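Local structure of L-arabinose ABC transporter, periplasmic L-arabinose-binding protein (Burkholderia thailandensis, 4KZK) at residues D124-V127 and P133-D136; T82-L87 and P106-K111; W55-Q60 and L289-H294. The protein binds beta-D-galactopyranose and probably captures L-arabinose in the periplasm for uptake by an ABC transporter. All coordinates share one frame; numbering follows the deposited sequence.

Contact 1: residues D124-V127 and P133-D136; sequences DQLV and PLAD. With GAL (beta-D-galactopyranose), chain B.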
loop_
_atom_site.group_PDB
_atom_site.type_symbol
_atom_site.label_atom_id
_atom_site.label_comp_id
_atom_site.label_asym_id
_atom_site.label_seq_id
_atom_site.Cartn_x
_atom_site.Cartn_y
_atom_site.Cartn_z
ATOM N N ASP A 124 -1.053 -2.032 7.835
ATOM C CA ASP A 124 -2.267 -2.807 7.928
ATOM C C ASP A 124 -2.577 -3.035 9.395
ATOM O O ASP A 124 -1.871 -3.763 10.081
ATOM C CB ASP A 124 -2.130 -4.130 7.207
ATOM C CG ASP A 124 -1.821 -3.995 5.710
ATOM O OD1 ASP A 124 -1.725 -2.849 5.219
ATOM O OD2 ASP A 124 -1.678 -5.054 5.049
ATOM N N GLN A 125 -3.658 -2.420 9.873
ATOM C CA GLN A 125 -3.967 -2.410 11.301
ATOM C C GLN A 125 -4.531 -3.741 11.765
ATOM O O GLN A 125 -5.446 -4.285 11.151
ATOM C CB GLN A 125 -4.942 -1.258 11.630
ATOM C CG GLN A 125 -5.090 -1.000 13.122
ATOM C CD GLN A 125 -5.959 0.214 13.420
ATOM O OE1 GLN A 125 -6.787 0.637 12.585
ATOM N NE2 GLN A 125 -5.773 0.790 14.597
ATOM N N LEU A 126 -4.000 -4.255 12.877
ATOM C CA LEU A 126 -4.444 -5.541 13.414
ATOM C C LEU A 126 -5.860 -5.398 14.002
ATOM O O LEU A 126 -6.203 -4.343 14.556
ATOM C CB LEU A 126 -3.455 -6.038 14.474
ATOM C CG LEU A 126 -2.019 -6.318 14.004
ATOM C CD1 LEU A 126 -1.146 -6.673 15.200
ATOM C CD2 LEU A 126 -1.982 -7.413 12.969
ATOM N N VAL A 127 -6.670 -6.448 13.871
ATOM C CA VAL A 127 -8.071 -6.421 14.329
ATOM C C VAL A 127 -8.442 -7.700 15.046
ATOM O O VAL A 127 -7.772 -8.730 14.912
ATOM C CB VAL A 127 -9.078 -6.231 13.165
ATOM C CG1 VAL A 127 -8.784 -4.952 12.398
ATOM C CG2 VAL A 127 -9.082 -7.454 12.242
ATOM N N PRO A 133 -10.380 -2.669 15.416
ATOM C CA PRO A 133 -8.934 -2.522 15.656
ATOM C C PRO A 133 -8.485 -2.848 17.083
ATOM O O PRO A 133 -9.219 -2.579 18.033
ATOM C CB PRO A 133 -8.681 -1.048 15.342
ATOM C CG PRO A 133 -9.711 -0.716 14.312
ATOM C CD PRO A 133 -10.935 -1.501 14.707
ATOM N N LEU A 134 -7.297 -3.432 17.226
ATOM C CA LEU A 134 -6.711 -3.688 18.541
ATOM C C LEU A 134 -6.321 -2.366 19.199
ATOM O O LEU A 134 -5.404 -1.692 18.754
ATOM C CB LEU A 134 -5.486 -4.605 18.443
ATOM C CG LEU A 134 -5.723 -6.063 18.043
ATOM C CD1 LEU A 134 -4.441 -6.874 18.201
ATOM C CD2 LEU A 134 -6.847 -6.677 18.853
ATOM N N ALA A 135 -7.009 -2.003 20.279
ATOM C CA ALA A 135 -6.827 -0.681 20.895
ATOM C C ALA A 135 -5.453 -0.443 21.545
ATOM O O ALA A 135 -5.028 0.703 21.697
ATOM C CB ALA A 135 -7.931 -0.440 21.921
ATOM N N ASP A 136 -4.774 -1.516 21.940
ATOM C CA ASP A 136 -3.503 -1.435 22.666
ATOM C C ASP A 136 -2.273 -1.533 21.744
ATOM O O ASP A 136 -1.130 -1.581 22.217
ATOM C CB ASP A 136 -3.442 -2.558 23.709
ATOM C CG ASP A 136 -3.628 -3.934 23.090
ATOM O OD1 ASP A 136 -4.252 -4.007 22.008
ATOM O OD2 ASP A 136 -3.163 -4.943 23.679
HETATM C C1 GAL B . -0.035 -1.888 2.399
HETATM C C2 GAL B . 0.301 -2.229 0.950
HETATM C C3 GAL B . 1.626 -1.545 0.589
HETATM C C4 GAL B . 1.537 -0.052 0.894
HETATM C C5 GAL B . 1.172 0.135 2.356
HETATM C C6 GAL B . 1.005 1.606 2.711
HETATM O O1 GAL B . -1.315 -2.427 2.670
HETATM O O2 GAL B . 0.417 -3.629 0.843
HETATM O O3 GAL B . 1.971 -1.769 -0.784
HETATM O O4 GAL B . 0.616 0.581 0.039
HETATM O O5 GAL B . -0.088 -0.481 2.582
HETATM O O6 GAL B . 0.659 1.758 4.079
HETATM O O HOH W 1 -4.274 -0.901 16.442
#

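Contact 2: residues T82-L87 and P106-K111; sequences TALDSL and PGIAAK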
loop_
_atom_site.group_PDB
_atom_site.type_symbol
_atom_site.label_atom_id
_atom_site.label_comp_id
_atom_site.label_asym_id
_atom_site.label_seq_id
_atom_site.Cartn_x
_atom_site.Cartn_y
_atom_site.Cartn_z
ATOM N N THR A 82 6.562 -18.159 13.163
ATOM C CA THR A 82 7.983 -18.504 13.226
ATOM C C THR A 82 8.838 -17.250 13.306
ATOM O O THR A 82 9.886 -17.266 13.940
ATOM C CB THR A 82 8.406 -19.423 12.074
ATOM O OG1 THR A 82 8.196 -18.774 10.818
ATOM C CG2 THR A 82 7.586 -20.723 12.130
ATOM N N ALA A 83 8.372 -16.141 12.732
ATOM C CA ALA A 83 9.148 -14.899 12.821
ATOM C C ALA A 83 9.223 -14.422 14.268
ATOM O O ALA A 83 10.273 -14.003 14.747
ATOM C CB ALA A 83 8.523 -13.820 11.954
ATOM N N LEU A 84 8.110 -14.477 14.970
ATOM C CA LEU A 84 8.081 -14.047 16.357
ATOM C C LEU A 84 8.905 -14.995 17.240
ATOM O O LEU A 84 9.601 -14.526 18.151
ATOM C CB LEU A 84 6.640 -13.959 16.854
ATOM C CG LEU A 84 5.659 -13.056 16.093
ATOM C CD1 LEU A 84 4.267 -13.180 16.711
ATOM C CD2 LEU A 84 6.143 -11.617 15.997
ATOM N N ASP A 85 8.875 -16.301 16.947
ATOM C CA ASP A 85 9.726 -17.264 17.654
ATOM C C ASP A 85 11.190 -16.886 17.462
ATOM O O ASP A 85 11.988 -16.924 18.414
ATOM C CB ASP A 85 9.525 -18.683 17.106
ATOM C CG ASP A 85 8.167 -19.275 17.430
ATOM O OD1 ASP A 85 7.412 -18.729 18.264
ATOM O OD2 ASP A 85 7.879 -20.333 16.826
ATOM N N SER A 86 11.568 -16.567 16.226
ATOM C CA SER A 86 12.970 -16.234 15.928
ATOM C C SER A 86 13.408 -14.980 16.670
ATOM O O SER A 86 14.534 -14.907 17.189
ATOM C CB SER A 86 13.205 -16.057 14.415
ATOM O OG SER A 86 14.606 -15.981 14.112
ATOM N N LEU A 87 12.527 -13.984 16.695
ATOM C CA LEU A 87 12.804 -12.738 17.389
ATOM C C LEU A 87 12.984 -12.969 18.881
ATOM O O LEU A 87 13.914 -12.398 19.486
ATOM C CB LEU A 87 11.710 -11.706 17.103
ATOM C CG LEU A 87 11.697 -11.153 15.673
ATOM C CD1 LEU A 87 10.459 -10.292 15.449
ATOM C CD2 LEU A 87 12.965 -10.367 15.389
ATOM N N PRO A 106 -4.882 -10.960 17.525
ATOM C CA PRO A 106 -4.869 -11.494 18.887
ATOM C C PRO A 106 -3.745 -12.492 19.169
ATOM O O PRO A 106 -3.102 -12.418 20.224
ATOM C CB PRO A 106 -6.252 -12.157 19.009
ATOM C CG PRO A 106 -7.124 -11.318 18.138
ATOM C CD PRO A 106 -6.247 -10.878 16.973
ATOM N N GLY A 107 -3.504 -13.430 18.257
ATOM C CA GLY A 107 -2.387 -14.348 18.404
ATOM C C GLY A 107 -1.029 -13.673 18.439
ATOM O O GLY A 107 -0.144 -14.049 19.207
ATOM N N ILE A 108 -0.840 -12.682 17.566
ATOM C CA ILE A 108 0.394 -11.918 17.531
ATOM C C ILE A 108 0.613 -11.208 18.872
ATOM O O ILE A 108 1.706 -11.231 19.438
ATOM C CB ILE A 108 0.396 -10.912 16.357
ATOM C CG1 ILE A 108 0.394 -11.668 15.018
ATOM C CG2 ILE A 108 1.576 -9.957 16.441
ATOM C CD1 ILE A 108 0.056 -10.803 13.811
ATOM N N ALA A 109 -0.441 -10.594 19.382
ATOM C CA ALA A 109 -0.365 -9.855 20.621
ATOM C C ALA A 109 -0.036 -10.785 21.782
ATOM O O ALA A 109 0.791 -10.448 22.650
ATOM C CB ALA A 109 -1.674 -9.126 20.864
ATOM N N ALA A 110 -0.678 -11.943 21.805
ATOM C CA ALA A 110 -0.457 -12.890 22.894
ATOM C C ALA A 110 0.983 -13.401 22.899
ATOM O O ALA A 110 1.616 -13.498 23.956
ATOM C CB ALA A 110 -1.438 -14.050 22.814
ATOM N N LYS A 111 1.514 -13.728 21.727
ATOM C CA LYS A 111 2.888 -14.227 21.655
ATOM C C LYS A 111 3.903 -13.149 22.011
ATOM O O LYS A 111 4.860 -13.409 22.724
ATOM C CB LYS A 111 3.196 -14.842 20.281
ATOM C CG LYS A 111 4.648 -15.282 20.127
ATOM C CD LYS A 111 4.867 -16.126 18.875
ATOM C CE LYS A 111 4.481 -17.572 19.125
ATOM N NZ LYS A 111 4.687 -18.433 17.937
#

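Contact 3: residues W55-Q60 and L289-H294; sequences WRFAEQ and LNPRLH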
loop_
_atom_site.group_PDB
_atom_site.type_symbol
_atom_site.label_atom_id
_atom_site.label_comp_id
_atom_site.label_asym_id
_atom_site.label_seq_id
_atom_site.Cartn_x
_atom_site.Cartn_y
_atom_site.Cartn_z
ATOM N N TRP A 55 12.220 -1.050 5.315
ATOM C CA TRP A 55 13.425 -1.690 5.883
ATOM C C TRP A 55 14.671 -0.822 5.793
ATOM O O TRP A 55 15.461 -0.787 6.743
ATOM C CB TRP A 55 13.700 -3.040 5.229
ATOM C CG TRP A 55 12.928 -4.213 5.821
ATOM C CD1 TRP A 55 12.321 -4.265 7.050
ATOM C CD2 TRP A 55 12.782 -5.513 5.249
ATOM N NE1 TRP A 55 11.783 -5.509 7.258
ATOM C CE2 TRP A 55 12.047 -6.295 6.166
ATOM C CE3 TRP A 55 13.200 -6.094 4.052
ATOM C CZ2 TRP A 55 11.735 -7.619 5.924
ATOM C CZ3 TRP A 55 12.873 -7.411 3.807
ATOM C CH2 TRP A 55 12.159 -8.164 4.735
ATOM N N ARG A 56 14.860 -0.145 4.669
ATOM C CA ARG A 56 16.050 0.677 4.473
ATOM C C ARG A 56 16.039 1.823 5.485
ATOM O O ARG A 56 17.081 2.162 6.072
ATOM C CB ARG A 56 16.108 1.209 3.029
ATOM C CG ARG A 56 17.172 2.264 2.789
ATOM C CD ARG A 56 17.347 2.542 1.307
ATOM N NE ARG A 56 16.169 3.131 0.657
ATOM C CZ ARG A 56 16.004 4.436 0.376
ATOM N NH1 ARG A 56 16.912 5.349 0.715
ATOM N NH2 ARG A 56 14.892 4.839 -0.245
ATOM N N PHE A 57 14.876 2.421 5.709
ATOM C CA PHE A 57 14.765 3.519 6.678
ATOM C C PHE A 57 14.789 3.046 8.128
ATOM O O PHE A 57 15.338 3.743 9.007
ATOM C CB PHE A 57 13.559 4.399 6.359
ATOM C CG PHE A 57 13.796 5.267 5.176
ATOM C CD1 PHE A 57 14.713 6.301 5.270
ATOM C CD2 PHE A 57 13.182 5.036 3.961
ATOM C CE1 PHE A 57 14.982 7.106 4.189
ATOM C CE2 PHE A 57 13.458 5.851 2.861
ATOM C CZ PHE A 57 14.362 6.891 2.986
ATOM N N ALA A 58 14.257 1.854 8.381
ATOM C CA ALA A 58 14.393 1.221 9.692
ATOM C C ALA A 58 15.866 0.947 9.999
ATOM O O ALA A 58 16.278 1.101 11.141
ATOM C CB ALA A 58 13.584 -0.062 9.784
ATOM N N GLU A 59 16.652 0.562 8.992
ATOM C CA GLU A 59 18.107 0.401 9.152
ATOM C C GLU A 59 18.796 1.702 9.506
ATOM O O GLU A 59 19.778 1.720 10.285
ATOM C CB GLU A 59 18.758 -0.147 7.881
ATOM C CG GLU A 59 18.534 -1.623 7.637
ATOM C CD GLU A 59 19.265 -2.520 8.625
ATOM O OE1 GLU A 59 20.089 -2.033 9.455
ATOM O OE2 GLU A 59 19.030 -3.738 8.540
ATOM N N GLN A 60 18.337 2.801 8.913
ATOM C CA GLN A 60 18.890 4.124 9.246
ATOM C C GLN A 60 18.601 4.456 10.716
ATOM O O GLN A 60 19.476 4.977 11.435
ATOM C CB GLN A 60 18.301 5.183 8.303
ATOM C CG GLN A 60 18.958 6.556 8.289
ATOM C CD GLN A 60 18.340 7.474 7.227
ATOM O OE1 GLN A 60 17.942 8.610 7.518
ATOM N NE2 GLN A 60 18.261 6.985 5.989
ATOM N N LEU A 289 3.985 7.997 -1.235
ATOM C CA LEU A 289 4.002 7.908 0.221
ATOM C C LEU A 289 5.412 8.108 0.786
ATOM O O LEU A 289 6.409 8.146 0.058
ATOM C CB LEU A 289 3.465 6.540 0.649
ATOM C CG LEU A 289 2.064 6.178 0.152
ATOM C CD1 LEU A 289 1.715 4.795 0.665
ATOM C CD2 LEU A 289 0.976 7.178 0.520
ATOM N N ASN A 290 5.487 8.192 2.112
ATOM C CA ASN A 290 6.734 8.501 2.792
ATOM C C ASN A 290 7.246 7.337 3.659
ATOM O O ASN A 290 6.878 7.224 4.838
ATOM C CB ASN A 290 6.597 9.767 3.635
ATOM C CG ASN A 290 7.941 10.263 4.124
ATOM O OD1 ASN A 290 8.930 9.527 4.076
ATOM N ND2 ASN A 290 7.990 11.491 4.618
ATOM N N PRO A 291 8.128 6.479 3.105
ATOM C CA PRO A 291 8.546 5.316 3.881
ATOM C C PRO A 291 9.518 5.657 5.008
ATOM O O PRO A 291 9.830 4.810 5.853
ATOM C CB PRO A 291 9.239 4.433 2.847
ATOM C CG PRO A 291 9.811 5.410 1.859
ATOM C CD PRO A 291 8.733 6.460 1.751
ATOM N N ARG A 292 10.030 6.890 5.030
ATOM C CA ARG A 292 10.778 7.332 6.201
ATOM C C ARG A 292 9.880 7.368 7.431
ATOM O O ARG A 292 10.302 6.977 8.535
ATOM C CB ARG A 292 11.391 8.710 5.978
ATOM C CG ARG A 292 12.357 9.090 7.079
ATOM C CD ARG A 292 12.957 10.458 6.828
ATOM N NE ARG A 292 13.712 10.519 5.581
ATOM C CZ ARG A 292 15.011 10.256 5.448
ATOM N NH1 ARG A 292 15.740 9.850 6.487
ATOM N NH2 ARG A 292 15.581 10.378 4.243
ATOM N N LEU A 293 8.651 7.836 7.268
ATOM C CA LEU A 293 7.706 7.849 8.393
ATOM C C LEU A 293 7.395 6.411 8.826
ATOM O O LEU A 293 7.510 6.072 10.000
ATOM C CB LEU A 293 6.424 8.593 8.038
ATOM C CG LEU A 293 6.553 10.065 7.612
ATOM C CD1 LEU A 293 5.213 10.665 7.239
ATOM C CD2 LEU A 293 7.236 10.882 8.684
ATOM N N HIS A 294 7.056 5.553 7.873
ATOM C CA HIS A 294 6.667 4.176 8.183
ATOM C C HIS A 294 7.805 3.261 8.612
ATOM O O HIS A 294 7.561 2.255 9.260
ATOM C CB HIS A 294 5.933 3.569 6.981
ATOM C CG HIS A 294 4.590 4.175 6.734
ATOM N ND1 HIS A 294 3.477 3.420 6.427
ATOM C CD2 HIS A 294 4.184 5.468 6.735
ATOM C CE1 HIS A 294 2.441 4.225 6.247
ATOM N NE2 HIS A 294 2.841 5.471 6.442
#

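Contact 1: residues D124-V127 and P133-D136
Q125 reaches across to P133 with an extended side chain, and the two cross obliquely, the amide lying against CB and CG of the pyrrolidine ring. CB and CG serve as a spacer: with CG anti to the backbone N (chi1 -168°), they carry the amide beyond the backbone. The amide carbon CD then meets P133 CB at 3.6 Å, and OE1 comes to 3.7 Å from P133 CG. On the other branch NE2 also touches P133 CB, and it donates to a water 2.9 Å away. That water in turn donates a hydrogen bond to the carbonyl oxygen of L134 (water O to L134 O 2.7 Å), so the long glutamine links the two sides of the loop through a water.

The direct tie is in the backbone. L134 N donates to L126 O at 3.0 Å in a nearly straight bond (166° at the hydrogen), and P133, which has no N-H to give, adds a CA-H...O contact to the same oxygen. Beside this, L126 CB packs on L134 CD1 at 3.9 Å, while V127 CG1 lies near P133 CA. V127 and P133 form a single beta bridge within the loop that joins strand 118-122 to strand 139-142.

At the start of this loop D124 OD1 accepts from the anomeric hydroxyl O1 of galactose (2.6 Å), and its OD2 forms a salt bridge with K44. One backbone bond, a water bridge and small apolar patches thus close the loop a few residues beyond a sugar-binding carboxylate.

Contact 2: residues T82-L87 and P106-K111
D85 OD1 is gripped from two quarters, by K111 NZ at 2.8 Å in a salt bridge and by the hydroxyl of Y115. The ammonium approaches on the syn side of the carboxylate but lies 34° out of its plane, and the two side chains cross at about a right angle. K111 NZ has a further, weak hydrogen bond to S81 OG, so the lysine tip is shared between two groups of helix 77-89.

The lysine gets there by leaving its own helix with CG anti to the backbone N and then bending at chi3 (-82°), which turns CE and NZ toward the aspartate; CE passes 3.3 Å from D85 OD1 on the way. Its aliphatic part is used as well. K111 CD presses on L84 CB at 3.5 Å, tighter than usual for two carbons, and L84 CD1 rests 3.7 Å from K111 CD. The other flank of that methyl meets I108, whose CG2 is 4.2 Å from L84 CD1.

These are neighbouring helices of the alternating beta-alpha layout of a type I periplasmic binding protein: the short segments run nearly parallel (13°), with axes 10.8 Å apart. A83 and L87 touch strand 68-73 and I108 touches strand 118-122, so these apolar side chains face the sheet. Lysine suits the border between core and surface, since its methylenes extend the apolar seam. The ion pair lies at the outer margin of that seam, where the bonds from Y115 and K111 both hold the carboxylate and would probably favour its charged form.

Contact 3: residues W55-Q60 and L289-H294
F57 has CG anti to the carbonyl carbon (chi1 -74°), which points its ring at the first turn of helix 291-308, and R292 bends at chi3 (-61°) to fold its guanidinium back past that ring. The setting is a type I periplasmic binding protein fold: helix 49-65 packs here against the helix that the chain enters on leaving strand 283-288.

R292 covers one face of the phenyl ring with its own stem, CB standing 4.2 Å from the ring centroid in a CH-pi contact. Farther out the relation is reversed, for F57 CE1 sits over the centre of the guanidinium face, 3.3 Å from R292 NH2. The two planes are turned 61° apart, so the groups are not stacked. P291 adds an oblique contact, its CG 3.8 Å from F57 CE2. Arginine suits the spot because its stem packs on an aromatic while its tip stays polar: Q60 OE1 meets the guanidinium edge, in its plane, 2.7 Å from R292 NH1, though the bond is bent and weak, and NH2 makes a weak bond to the carbonyl of G336.

The same helix start faces the sugar pocket. H294 touches the galactose and hydrogen-bonds D123, itself a galactose-binding residue, while L289 reaches the sugar just before the turn. N290 caps the helix, its OD1 accepting weakly from R292 N at 3.0 Å.

How the contacts relate
Contacts 1 and 2 adjoin: V127 O lies 3.3 Å from P106 CD, and L126 CD2 packs on I108 CD1 at 4.0 Å, so the loop of contact 1 rests on helix 105-114 of contact 2. Contact 3 is separate, its centre 21 Å from that of contact 1 and 23 Å from that of contact 2, and it closes a long stretch of chain that includes both. The bound galactose relates contacts 1 and 3, with D124 bonded to it from one and L289 and H294 touching it from the other. Contact 2 has no residue in the pocket; the I108 side chain is about 10 Å from that of D124.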